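Local coordinates for putative transcriptional regulator, LysR family (Vibrio parahaemolyticus, PDB 3OXN), which probably regulates transcription by binding DNA as a member of the LysR family, and is represented here by its substrate-binding domain, at residues P14-Q19 with E44-V48; Q19-I23 with A207-L211; F36-R40 with E218-L222; V80-E86 with I197-E203. One frame throughout, in Å; residues are numbered along the deposited sequence.

Contact 1 (P14-Q19 with E44-V48)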
loop_
_atom_site.group_PDB
_atom_site.type_symbol
_atom_site.label_atom_id
_atom_site.label_comp_id
_atom_site.label_asym_id
_atom_site.label_seq_id
_atom_site.Cartn_x
_atom_site.Cartn_y
_atom_site.Cartn_z
ATOM N N PRO A 14 -27.116 10.412 -4.806
ATOM C CA PRO A 14 -27.898 10.195 -6.025
ATOM C C PRO A 14 -26.990 9.582 -7.064
ATOM O O PRO A 14 -25.897 9.171 -6.708
ATOM C CB PRO A 14 -28.296 11.621 -6.460
ATOM C CG PRO A 14 -27.953 12.526 -5.310
ATOM C CD PRO A 14 -26.785 11.834 -4.623
ATOM N N GLN A 15 -27.421 9.537 -8.319
ATOM C CA GLN A 15 -26.627 8.896 -9.367
ATOM C C GLN A 15 -26.412 9.755 -10.625
ATOM O O GLN A 15 -25.909 9.261 -11.636
ATOM C CB GLN A 15 -27.243 7.554 -9.762
ATOM C CG GLN A 15 -27.873 7.558 -11.137
ATOM C CD GLN A 15 -29.033 6.603 -11.239
ATOM O OE1 GLN A 15 -29.107 5.619 -10.502
ATOM N NE2 GLN A 15 -29.960 6.891 -12.156
ATOM N N GLN A 16 -26.794 11.030 -10.571
ATOM C CA GLN A 16 -26.352 11.970 -11.599
ATOM C C GLN A 16 -24.853 12.074 -11.404
ATOM O O GLN A 16 -24.082 12.230 -12.357
ATOM C CB GLN A 16 -26.990 13.365 -11.433
ATOM C CG GLN A 16 -26.139 14.398 -10.620
ATOM C CD GLN A 16 -25.014 15.085 -11.432
ATOM O OE1 GLN A 16 -23.841 14.720 -11.322
ATOM N NE2 GLN A 16 -25.374 16.085 -12.234
ATOM N N CYS A 17 -24.459 11.971 -10.140
ATOM C CA CYS A 17 -23.099 12.233 -9.714
ATOM C C CYS A 17 -22.051 11.540 -10.585
ATOM O O CYS A 17 -22.036 10.314 -10.685
ATOM C CB CYS A 17 -22.933 11.816 -8.256
ATOM S SG CYS A 17 -21.524 12.584 -7.490
ATOM N N ASP A 18 -21.190 12.334 -11.218
ATOM C CA ASP A 18 -20.074 11.802 -11.991
ATOM C C ASP A 18 -18.794 12.456 -11.489
ATOM O O ASP A 18 -17.719 12.355 -12.088
ATOM C CB ASP A 18 -20.275 12.062 -13.484
ATOM C CG ASP A 18 -20.152 13.531 -13.848
ATOM O OD1 ASP A 18 -19.572 14.305 -13.050
ATOM O OD2 ASP A 18 -20.628 13.913 -14.943
ATOM N N GLN A 19 -18.945 13.149 -10.372
ATOM C CA GLN A 19 -17.860 13.854 -9.734
ATOM C C GLN A 19 -16.860 12.877 -9.158
ATOM O O GLN A 19 -17.212 11.786 -8.740
ATOM C CB GLN A 19 -18.446 14.706 -8.619
ATOM C CG GLN A 19 -17.458 15.152 -7.572
ATOM C CD GLN A 19 -18.110 16.084 -6.585
ATOM O OE1 GLN A 19 -19.218 16.587 -6.825
ATOM N NE2 GLN A 19 -17.430 16.330 -5.469
ATOM N N GLU A 44 -24.366 2.246 -6.278
ATOM C CA GLU A 44 -25.252 3.328 -5.868
ATOM C C GLU A 44 -25.030 4.620 -6.674
ATOM O O GLU A 44 -25.885 5.511 -6.676
ATOM C CB GLU A 44 -25.075 3.582 -4.366
ATOM C CG GLU A 44 -26.357 3.901 -3.605
ATOM C CD GLU A 44 -26.322 5.267 -2.942
ATOM O OE1 GLU A 44 -25.587 5.411 -1.943
ATOM O OE2 GLU A 44 -27.034 6.187 -3.408
ATOM N N ALA A 45 -23.892 4.716 -7.361
ATOM C CA ALA A 45 -23.535 5.926 -8.105
ATOM C C ALA A 45 -22.611 5.618 -9.282
ATOM O O ALA A 45 -21.458 6.052 -9.298
ATOM C CB ALA A 45 -22.879 6.927 -7.178
ATOM N N PRO A 46 -23.125 4.879 -10.281
ATOM C CA PRO A 46 -22.380 4.335 -11.432
ATOM C C PRO A 46 -21.382 5.297 -12.094
ATOM O O PRO A 46 -20.309 4.860 -12.517
ATOM C CB PRO A 46 -23.489 3.975 -12.419
ATOM C CG PRO A 46 -24.667 3.672 -11.545
ATOM C CD PRO A 46 -24.568 4.580 -10.358
ATOM N N ASN A 47 -21.724 6.577 -12.194
ATOM C CA ASN A 47 -20.855 7.545 -12.874
ATOM C C ASN A 47 -19.677 8.000 -12.031
ATOM O O ASN A 47 -18.724 8.586 -12.541
ATOM C CB ASN A 47 -21.645 8.786 -13.274
ATOM C CG ASN A 47 -22.567 8.540 -14.440
ATOM O OD1 ASN A 47 -22.633 9.354 -15.371
ATOM N ND2 ASN A 47 -23.292 7.412 -14.402
ATOM N N VAL A 48 -19.771 7.743 -10.734
ATOM C CA VAL A 48 -18.845 8.274 -9.747
ATOM C C VAL A 48 -17.422 7.799 -10.045
ATOM O O VAL A 48 -17.232 6.745 -10.660
ATOM C CB VAL A 48 -19.297 7.848 -8.324
ATOM C CG1 VAL A 48 -18.557 6.589 -7.862
ATOM C CG2 VAL A 48 -19.114 8.978 -7.348
HETATM O O HOH W 1 -16.568 10.277 -13.178
#
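Residues 14-19 run beside the turn that leaves helix 28-44, with the CA atoms of Gln15 and Ala45 4.5 Å apart and those of Asp18 and Val48 at 4.4 Å. The turn is a type I beta turn, closed by the bond from Val48 N to Ala45 O at 2.8 Å. Asn47 points its CB at the incoming chain, where it lies next to Cys17 O and alongside Asp18 CB, 3.6 Å from the latter. With CG anti to the carbonyl carbon (chi1 -73°), the Asn47 amide passes Cys17 O and brings OD1 near Asp18 CB. The carboxylate of Asp18 leads away from the turn. At one end of the contact, Gln15 CB rests against the ring of Pro46, meeting CD at 4.0 Å, with Glu44 O close by. At the other, Cys17 SG faces Val48 CG2 across 4.3 Å, and the same methyl lies near Gln19 O. Two carbonyls that could not bond to each other are joined by a water, which donates to Asp18 O at 2.6 Å and to Asn47 O at 2.8 Å. Glu44 turns its carboxylate to Trp210 on helix 206-227, and Pro46 O accepts a bond from Lys142 of the second subunit. The two loops thus meet through carbon atoms, backbone carbonyl oxygens and one bridging water, a contact that depends on shape more than on directional bonds between the segments themselves.

Contact 2 (Q19-I23 with A207-L211)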
loop_
_atom_site.group_PDB
_atom_site.type_symbol
_atom_site.label_atom_id
_atom_site.label_comp_id
_atom_site.label_asym_id
_atom_site.label_seq_id
_atom_site.Cartn_x
_atom_site.Cartn_y
_atom_site.Cartn_z
ATOM N N GLN A 19 -18.945 13.149 -10.372
ATOM C CA GLN A 19 -17.860 13.854 -9.734
ATOM C C GLN A 19 -16.860 12.877 -9.158
ATOM O O GLN A 19 -17.212 11.786 -8.740
ATOM C CB GLN A 19 -18.446 14.706 -8.619
ATOM C CG GLN A 19 -17.458 15.152 -7.572
ATOM C CD GLN A 19 -18.110 16.084 -6.585
ATOM O OE1 GLN A 19 -19.218 16.587 -6.825
ATOM N NE2 GLN A 19 -17.430 16.330 -5.469
ATOM N N THR A 20 -15.599 13.266 -9.132
ATOM C CA THR A 20 -14.595 12.399 -8.521
ATOM C C THR A 20 -14.250 12.790 -7.067
ATOM O O THR A 20 -14.234 13.961 -6.690
ATOM C CB THR A 20 -13.326 12.258 -9.394
ATOM O OG1 THR A 20 -12.180 12.241 -8.542
ATOM C CG2 THR A 20 -13.214 13.414 -10.368
ATOM N N PHE A 21 -13.997 11.786 -6.245
ATOM C CA PHE A 21 -13.721 12.029 -4.848
ATOM C C PHE A 21 -12.293 11.624 -4.577
ATOM O O PHE A 21 -11.840 10.569 -5.023
ATOM C CB PHE A 21 -14.690 11.238 -3.962
ATOM C CG PHE A 21 -16.145 11.529 -4.247
ATOM C CD1 PHE A 21 -16.795 10.920 -5.312
ATOM C CD2 PHE A 21 -16.849 12.424 -3.467
ATOM C CE1 PHE A 21 -18.112 11.198 -5.590
ATOM C CE2 PHE A 21 -18.172 12.701 -3.745
ATOM C CZ PHE A 21 -18.801 12.083 -4.813
ATOM N N THR A 22 -11.577 12.496 -3.878
ATOM C CA THR A 22 -10.250 12.193 -3.397
ATOM C C THR A 22 -10.364 11.727 -1.955
ATOM O O THR A 22 -10.853 12.454 -1.094
ATOM C CB THR A 22 -9.365 13.436 -3.435
ATOM O OG1 THR A 22 -9.385 13.975 -4.758
ATOM C CG2 THR A 22 -7.931 13.102 -3.031
ATOM N N ILE A 23 -9.908 10.512 -1.699
ATOM C CA ILE A 23 -9.836 9.993 -0.349
ATOM C C ILE A 23 -8.395 9.741 0.010
ATOM O O ILE A 23 -7.760 8.887 -0.595
ATOM C CB ILE A 23 -10.548 8.645 -0.255
ATOM C CG1 ILE A 23 -11.977 8.768 -0.783
ATOM C CG2 ILE A 23 -10.518 8.141 1.181
ATOM C CD1 ILE A 23 -12.834 9.664 0.063
ATOM N N ALA A 207 -22.709 16.220 -2.038
ATOM C CA ALA A 207 -21.967 15.043 -2.499
ATOM C C ALA A 207 -21.051 14.463 -1.416
ATOM O O ALA A 207 -20.946 13.246 -1.265
ATOM C CB ALA A 207 -21.157 15.385 -3.747
ATOM N N GLN A 208 -20.392 15.344 -0.668
ATOM C CA GLN A 208 -19.531 14.917 0.425
ATOM C C GLN A 208 -20.357 14.386 1.602
ATOM O O GLN A 208 -19.983 13.393 2.225
ATOM C CB GLN A 208 -18.595 16.048 0.877
ATOM C CG GLN A 208 -17.674 16.618 -0.215
ATOM C CD GLN A 208 -16.722 15.584 -0.837
ATOM O OE1 GLN A 208 -16.428 14.550 -0.233
ATOM N NE2 GLN A 208 -16.236 15.871 -2.049
ATOM N N GLU A 209 -21.478 15.032 1.913
ATOM C CA GLU A 209 -22.337 14.526 2.978
ATOM C C GLU A 209 -22.817 13.154 2.560
ATOM O O GLU A 209 -23.099 12.305 3.397
ATOM C CB GLU A 209 -23.534 15.438 3.234
ATOM C CG GLU A 209 -23.235 16.751 3.938
ATOM C CD GLU A 209 -24.415 17.729 3.862
ATOM O OE1 GLU A 209 -25.399 17.424 3.148
ATOM O OE2 GLU A 209 -24.360 18.802 4.515
ATOM N N TRP A 210 -22.909 12.928 1.256
ATOM C CA TRP A 210 -23.371 11.639 0.762
ATOM C C TRP A 210 -22.268 10.589 0.855
ATOM O O TRP A 210 -22.486 9.499 1.376
ATOM C CB TRP A 210 -23.899 11.745 -0.679
ATOM C CG TRP A 210 -24.088 10.401 -1.317
ATOM C CD1 TRP A 210 -25.171 9.600 -1.210
ATOM C CD2 TRP A 210 -23.142 9.689 -2.125
ATOM N NE1 TRP A 210 -24.974 8.432 -1.904
ATOM C CE2 TRP A 210 -23.732 8.461 -2.482
ATOM C CE3 TRP A 210 -21.847 9.971 -2.590
ATOM C CZ2 TRP A 210 -23.091 7.515 -3.277
ATOM C CZ3 TRP A 210 -21.204 9.031 -3.387
ATOM C CH2 TRP A 210 -21.827 7.820 -3.723
ATOM N N LEU A 211 -21.087 10.924 0.343
ATOM C CA LEU A 211 -19.932 10.024 0.399
ATOM C C LEU A 211 -19.703 9.529 1.818
ATOM O O LEU A 211 -19.578 8.329 2.052
ATOM C CB LEU A 211 -18.652 10.722 -0.102
ATOM C CG LEU A 211 -17.476 9.885 -0.640
ATOM C CD1 LEU A 211 -16.186 10.674 -0.588
ATOM C CD2 LEU A 211 -17.298 8.587 0.109
#
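Phe21, on strand 20-25, drives its ring onto helix 206-227 between Ala207, Trp210 and Leu211, within the layered alpha/beta core of a type 2 periplasmic-binding-protein fold. Apolar packing is the main kind of interaction. Phe21 and Leu211 lie alongside each other, pointing opposite ways, which brings ring atom CD2 to 3.4 Å from Leu211 CD1. That same methyl meets Ile23 CD1 tip to tip at 3.6 Å. Farther out on the Phe21 ring, CE2 lies 4.0 Å from Ala207 CB, and CZ approaches Trp210 CZ3 at 4.1 Å, the two aromatic side chains set roughly perpendicular. The second kind is amide against carbon. Gln208, bent at chi2 (-60°), sets OE1 at the edge of the Phe21 ring and in its plane, 3.9 Å from CD2. Gln19, an extended chain, lays OE1 against Ala207 CB at 3.8 Å. The strand and helix axes pass 10.6 Å apart at 57°. Directional bonds of the Phe21 backbone lead elsewhere, to Ser49 and Asn51 in the sheet. Strand and helix are therefore joined here by dispersion and close fit.

Contact 3 (F36-R40 with E218-L222)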
loop_
_atom_site.group_PDB
_atom_site.type_symbol
_atom_site.label_atom_id
_atom_site.label_comp_id
_atom_site.label_asym_id
_atom_site.label_seq_id
_atom_site.Cartn_x
_atom_site.Cartn_y
_atom_site.Cartn_z
ATOM N N PHE A 36 -14.231 -3.244 0.821
ATOM C CA PHE A 36 -15.528 -3.632 1.336
ATOM C C PHE A 36 -16.612 -2.622 0.920
ATOM O O PHE A 36 -17.669 -2.999 0.403
ATOM C CB PHE A 36 -15.449 -3.750 2.853
ATOM C CG PHE A 36 -16.683 -4.312 3.488
ATOM C CD1 PHE A 36 -16.760 -5.660 3.816
ATOM C CD2 PHE A 36 -17.766 -3.496 3.764
ATOM C CE1 PHE A 36 -17.897 -6.181 4.409
ATOM C CE2 PHE A 36 -18.905 -4.010 4.357
ATOM C CZ PHE A 36 -18.971 -5.355 4.678
ATOM N N ALA A 37 -16.339 -1.341 1.130
ATOM C CA ALA A 37 -17.342 -0.298 0.924
ATOM C C ALA A 37 -17.498 0.143 -0.531
ATOM O O ALA A 37 -18.377 0.941 -0.842
ATOM C CB ALA A 37 -17.033 0.912 1.811
ATOM N N LEU A 38 -16.648 -0.353 -1.424
ATOM C CA LEU A 38 -16.658 0.139 -2.803
ATOM C C LEU A 38 -17.782 -0.427 -3.695
ATOM O O LEU A 38 -18.291 0.272 -4.556
ATOM C CB LEU A 38 -15.282 -0.027 -3.468
ATOM C CG LEU A 38 -14.270 1.118 -3.300
ATOM C CD1 LEU A 38 -12.883 0.671 -3.663
ATOM C CD2 LEU A 38 -14.648 2.329 -4.129
ATOM N N PRO A 39 -18.164 -1.696 -3.504
ATOM C CA PRO A 39 -19.187 -2.217 -4.417
ATOM C C PRO A 39 -20.532 -1.510 -4.279
ATOM O O PRO A 39 -21.161 -1.194 -5.289
ATOM C CB PRO A 39 -19.291 -3.684 -4.015
ATOM C CG PRO A 39 -17.943 -4.002 -3.449
ATOM C CD PRO A 39 -17.519 -2.767 -2.726
ATOM N N ARG A 40 -20.965 -1.253 -3.048
ATOM C CA ARG A 40 -22.189 -0.483 -2.837
ATOM C C ARG A 40 -22.074 0.960 -3.313
ATOM O O ARG A 40 -23.077 1.554 -3.676
ATOM C CB ARG A 40 -22.652 -0.525 -1.377
ATOM C CG ARG A 40 -23.902 -1.399 -1.155
ATOM C CD ARG A 40 -23.568 -2.836 -0.711
ATOM N NE ARG A 40 -23.902 -3.069 0.697
ATOM C CZ ARG A 40 -25.118 -3.406 1.125
ATOM N NH1 ARG A 40 -26.114 -3.554 0.253
ATOM N NH2 ARG A 40 -25.346 -3.599 2.422
ATOM N N GLU A 218 -21.382 1.563 5.610
ATOM C CA GLU A 218 -20.609 0.408 5.149
ATOM C C GLU A 218 -19.589 -0.011 6.202
ATOM O O GLU A 218 -19.405 -1.199 6.449
ATOM C CB GLU A 218 -19.925 0.710 3.816
ATOM C CG GLU A 218 -20.866 0.681 2.619
ATOM C CD GLU A 218 -21.517 -0.689 2.425
ATOM O OE1 GLU A 218 -20.808 -1.714 2.571
ATOM O OE2 GLU A 218 -22.743 -0.737 2.141
ATOM N N CYS A 219 -18.931 0.975 6.812
ATOM C CA CYS A 219 -18.123 0.755 8.009
ATOM C C CYS A 219 -19.010 0.148 9.074
ATOM O O CYS A 219 -18.683 -0.879 9.668
ATOM C CB CYS A 219 -17.593 2.075 8.553
ATOM S SG CYS A 219 -16.099 2.682 7.781
ATOM N N SER A 220 -20.135 0.808 9.322
ATOM C CA SER A 220 -21.119 0.304 10.267
ATOM C C SER A 220 -21.368 -1.140 9.874
ATOM O O SER A 220 -21.180 -2.054 10.675
ATOM C CB SER A 220 -22.414 1.115 10.183
ATOM O OG SER A 220 -22.799 1.606 11.461
ATOM N N ARG A 221 -21.742 -1.337 8.613
ATOM C CA ARG A 221 -22.025 -2.664 8.078
ATOM C C ARG A 221 -20.867 -3.625 8.340
ATOM O O ARG A 221 -21.073 -4.810 8.597
ATOM C CB ARG A 221 -22.299 -2.568 6.578
ATOM C CG ARG A 221 -23.529 -3.324 6.114
ATOM C CD ARG A 221 -23.589 -3.392 4.585
ATOM N NE ARG A 221 -22.779 -4.463 3.983
ATOM C CZ ARG A 221 -22.388 -5.582 4.602
ATOM N NH1 ARG A 221 -21.657 -6.479 3.946
ATOM N NH2 ARG A 221 -22.722 -5.821 5.871
ATOM N N LEU A 222 -19.648 -3.100 8.281
ATOM C CA LEU A 222 -18.447 -3.928 8.400
ATOM C C LEU A 222 -18.273 -4.422 9.831
ATOM O O LEU A 222 -17.959 -5.590 10.071
ATOM C CB LEU A 222 -17.204 -3.151 7.931
ATOM C CG LEU A 222 -15.871 -3.892 7.763
ATOM C CD1 LEU A 222 -16.031 -4.997 6.757
ATOM C CD2 LEU A 222 -14.754 -2.958 7.330
#
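Glu218 reaches from helix 206-227 toward Ala37, Phe36 and Arg40 of helix 28-44, and its course shows how one acidic side chain can serve both a packed interior and a charged surface. CB starts against a methyl, with Ala37 CB at 3.5 Å. CG stays over the same residue, 3.9 Å from Ala37 CB. There the chain bends (chi2 -61°), which turns the carboxylate along the neighbouring helix. OE1 then lies 3.5 Å from Phe36 CE2, approaching the ring obliquely. OE2 forms the salt bridge to Arg40 NE at 3.0 Å, with the guanidinium and carboxylate planes 83° apart, nearly perpendicular. One turn along its own helix, Arg221 adds a second positive group: its NE is a long 3.7 Å from Glu218 OE1. The carboxylate probably offsets the positive charges of Arg40 and Arg221, although the modelled spacing between those two is doubtful. The rim of the Phe36 ring at CZ meets the guanidinium face of Arg221, while Leu222 CD1 lies over a ring face, at a closeness that is doubtful. The helix axes pass 9.9 Å apart at 128°. On helix 28-44, Leu38 and Pro39 pack on Ala152 and Ala155 of the second subunit, so this helix joins helix 206-227 within the chain and a partner across the dimer. The arrangement is an Arg40-Glu218-Arg221 salt-bridge network beside apolar contacts, linking two helices of a LysR substrate-binding domain.

Contact 4 (V80-E86 with I197-E203)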
loop_
_atom_site.group_PDB
_atom_site.type_symbol
_atom_site.label_atom_id
_atom_site.label_comp_id
_atom_site.label_asym_id
_atom_site.label_seq_id
_atom_site.Cartn_x
_atom_site.Cartn_y
_atom_site.Cartn_z
ATOM N N VAL A 80 -7.907 17.172 15.757
ATOM C CA VAL A 80 -7.913 17.604 14.362
ATOM C C VAL A 80 -8.618 18.938 14.100
ATOM O O VAL A 80 -8.710 19.364 12.949
ATOM C CB VAL A 80 -8.546 16.524 13.453
ATOM C CG1 VAL A 80 -7.850 15.186 13.658
ATOM C CG2 VAL A 80 -10.043 16.398 13.726
ATOM N N GLU A 81 -9.117 19.590 15.152
ATOM C CA GLU A 81 -9.793 20.886 15.009
ATOM C C GLU A 81 -8.880 21.915 14.343
ATOM O O GLU A 81 -7.706 22.049 14.719
ATOM C CB GLU A 81 -10.248 21.415 16.368
ATOM C CG GLU A 81 -11.215 20.494 17.094
ATOM C CD GLU A 81 -10.533 19.253 17.636
ATOM O OE1 GLU A 81 -11.070 18.140 17.414
ATOM O OE2 GLU A 81 -9.455 19.401 18.273
ATOM N N PRO A 82 -9.426 22.680 13.377
ATOM C CA PRO A 82 -10.826 22.733 12.938
ATOM C C PRO A 82 -11.187 21.802 11.767
ATOM O O PRO A 82 -11.921 22.207 10.849
ATOM C CB PRO A 82 -10.936 24.175 12.456
ATOM C CG PRO A 82 -9.650 24.337 11.734
ATOM C CD PRO A 82 -8.657 23.775 12.751
ATOM N N LEU A 83 -10.679 20.575 11.790
ATOM C CA LEU A 83 -11.080 19.583 10.794
ATOM C C LEU A 83 -12.236 18.751 11.315
ATOM O O LEU A 83 -12.216 18.277 12.443
ATOM C CB LEU A 83 -9.913 18.673 10.410
ATOM C CG LEU A 83 -8.821 19.310 9.561
ATOM C CD1 LEU A 83 -7.847 18.251 9.100
ATOM C CD2 LEU A 83 -9.456 19.981 8.381
ATOM N N ARG A 84 -13.249 18.583 10.490
ATOM C CA ARG A 84 -14.388 17.760 10.858
ATOM C C ARG A 84 -13.975 16.296 10.993
ATOM O O ARG A 84 -13.122 15.796 10.261
ATOM C CB ARG A 84 -15.483 17.930 9.822
ATOM C CG ARG A 84 -15.725 19.386 9.526
ATOM C CD ARG A 84 -16.311 20.009 10.740
ATOM N NE ARG A 84 -17.206 19.023 11.340
ATOM C CZ ARG A 84 -18.259 19.309 12.098
ATOM N NH1 ARG A 84 -18.571 20.579 12.366
ATOM N NH2 ARG A 84 -18.994 18.314 12.590
ATOM N N SER A 85 -14.566 15.606 11.949
ATOM C CA SER A 85 -14.164 14.239 12.171
ATOM C C SER A 85 -15.270 13.493 12.867
ATOM O O SER A 85 -15.993 14.065 13.671
ATOM C CB SER A 85 -12.903 14.198 13.030
ATOM O OG SER A 85 -13.130 14.868 14.251
ATOM N N GLU A 86 -15.399 12.213 12.552
ATOM C CA GLU A 86 -16.294 11.353 13.299
ATOM C C GLU A 86 -15.634 9.978 13.414
ATOM O O GLU A 86 -14.970 9.549 12.477
ATOM C CB GLU A 86 -17.652 11.259 12.596
ATOM C CG GLU A 86 -17.825 10.018 11.755
ATOM C CD GLU A 86 -19.266 9.810 11.307
ATOM O OE1 GLU A 86 -19.852 10.756 10.740
ATOM O OE2 GLU A 86 -19.805 8.695 11.523
ATOM N N ILE A 197 -11.999 12.035 8.299
ATOM C CA ILE A 197 -11.621 13.407 8.571
ATOM C C ILE A 197 -11.861 14.235 7.333
ATOM O O ILE A 197 -11.552 13.800 6.230
ATOM C CB ILE A 197 -10.142 13.519 8.991
ATOM C CG1 ILE A 197 -9.732 12.331 9.874
ATOM C CG2 ILE A 197 -9.876 14.859 9.684
ATOM C CD1 ILE A 197 -10.182 12.430 11.299
ATOM N N TRP A 198 -12.415 15.430 7.505
ATOM C CA TRP A 198 -12.625 16.315 6.370
ATOM C C TRP A 198 -12.586 17.794 6.745
ATOM O O TRP A 198 -12.733 18.164 7.907
ATOM C CB TRP A 198 -13.932 15.978 5.634
ATOM C CG TRP A 198 -15.161 16.201 6.451
ATOM C CD1 TRP A 198 -15.940 17.306 6.451
ATOM C CD2 TRP A 198 -15.746 15.295 7.395
ATOM N NE1 TRP A 198 -16.978 17.152 7.329
ATOM C CE2 TRP A 198 -16.880 15.917 7.924
ATOM C CE3 TRP A 198 -15.422 14.003 7.839
ATOM C CZ2 TRP A 198 -17.695 15.313 8.880
ATOM C CZ3 TRP A 198 -16.230 13.399 8.790
ATOM C CH2 TRP A 198 -17.352 14.054 9.299
ATOM N N HIS A 199 -12.395 18.627 5.726
ATOM C CA HIS A 199 -12.391 20.076 5.880
ATOM C C HIS A 199 -13.818 20.615 6.071
ATOM O O HIS A 199 -14.762 20.108 5.473
ATOM C CB HIS A 199 -11.748 20.708 4.639
ATOM C CG HIS A 199 -11.206 22.091 4.854
ATOM N ND1 HIS A 199 -11.994 23.222 4.781
ATOM C CD2 HIS A 199 -9.947 22.528 5.090
ATOM C CE1 HIS A 199 -11.246 24.293 4.981
ATOM N NE2 HIS A 199 -9.999 23.902 5.169
ATOM N N ALA A 200 -13.969 21.640 6.906
ATOM C CA ALA A 200 -15.242 22.335 7.029
ATOM C C ALA A 200 -15.801 22.615 5.636
ATOM O O ALA A 200 -17.010 22.519 5.398
ATOM C CB ALA A 200 -15.055 23.624 7.788
ATOM N N ARG A 201 -14.902 22.944 4.715
ATOM C CA ARG A 201 -15.256 23.215 3.320
ATOM C C ARG A 201 -16.043 22.088 2.630
ATOM O O ARG A 201 -16.683 22.317 1.597
ATOM C CB ARG A 201 -13.990 23.543 2.516
ATOM C CG ARG A 201 -13.910 22.841 1.165
ATOM C CD ARG A 201 -12.498 22.299 0.916
ATOM N NE ARG A 201 -11.518 23.379 0.972
ATOM C CZ ARG A 201 -10.203 23.223 0.846
ATOM N NH1 ARG A 201 -9.692 22.002 0.660
ATOM N NH2 ARG A 201 -9.403 24.294 0.912
ATOM N N CYS A 202 -15.982 20.880 3.183
ATOM C CA CYS A 202 -16.719 19.758 2.614
ATOM C C CYS A 202 -17.866 19.348 3.519
ATOM O O CYS A 202 -18.495 18.312 3.298
ATOM C CB CYS A 202 -15.813 18.545 2.393
ATOM S SG CYS A 202 -14.620 18.680 1.050
ATOM N N GLU A 203 -18.130 20.154 4.539
ATOM C CA GLU A 203 -19.116 19.794 5.549
ATOM C C GLU A 203 -20.528 19.802 4.991
ATOM O O GLU A 203 -21.334 18.909 5.276
ATOM C CB GLU A 203 -19.035 20.754 6.731
ATOM C CG GLU A 203 -20.110 20.528 7.747
ATOM C CD GLU A 203 -19.958 19.194 8.433
ATOM O OE1 GLU A 203 -19.061 19.075 9.294
ATOM O OE2 GLU A 203 -20.740 18.269 8.120
#
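Arg84 and Trp198 form a hydrogen-bonded antiparallel pair between strands 83-89 and 194-199, the former an outermost strand of a mixed five-stranded sheet. Trp198 N donates to Arg84 O at 2.9 Å and 165°, nearly straight, whereas the return bond from Arg84 N to Trp198 O is weak, bent to 125°. Next to them Ser85 and Ile197 make a non-hydrogen-bonded pair. On their face of the sheet, Ile197 spreads its two branches: CD1 reaches Ser85 CB at 3.7 Å, and CG2 reaches Leu83 CB at 3.9 Å. The other face is polar and aromatic. With CG between backbone N and carbonyl carbon (chi1 65°), Trp198 places a face of its five-membered ring against Arg84 CB in a CH-pi contact. The bends of Arg84 at chi2 and chi3 fold its guanidinium back toward Glu203, whose OE1 stands over one face, 2.8 Å from NE. This salt bridge is held by charge alone. OE1 also takes a weak bond from Trp198 NE1 at 3.4 Å, tying the strand to the chain beyond its end. Arg212 of helix 206-227 adds a cation-pi contact to Trp198. In the short 3-10 segment that follows, Arg201 N donates to His199 ND1 at 2.9 Å, close to the imidazole plane.

How the contacts relate
All four contacts lie in the LysR substrate-binding domain and involve one of its two five-stranded sheets or the elements packed around it. Contacts 1 and 2 are neighbours, their centres about 10 Å apart; they share Gln19 and meet where Glu44 and Ala45 touch Trp210. Helix 206-227 serves contacts 2 and 3, about 15 Å apart between centres, and follows strand 194-199 of contact 4. Along the chain, contacts 1, 2 and 3 interleave, while contact 4 is nested inside the loops closed by contacts 2 and 3. The C-terminal helix thus returns to the first strand and first helix, and contacts 1 and 3 both border the second subunit.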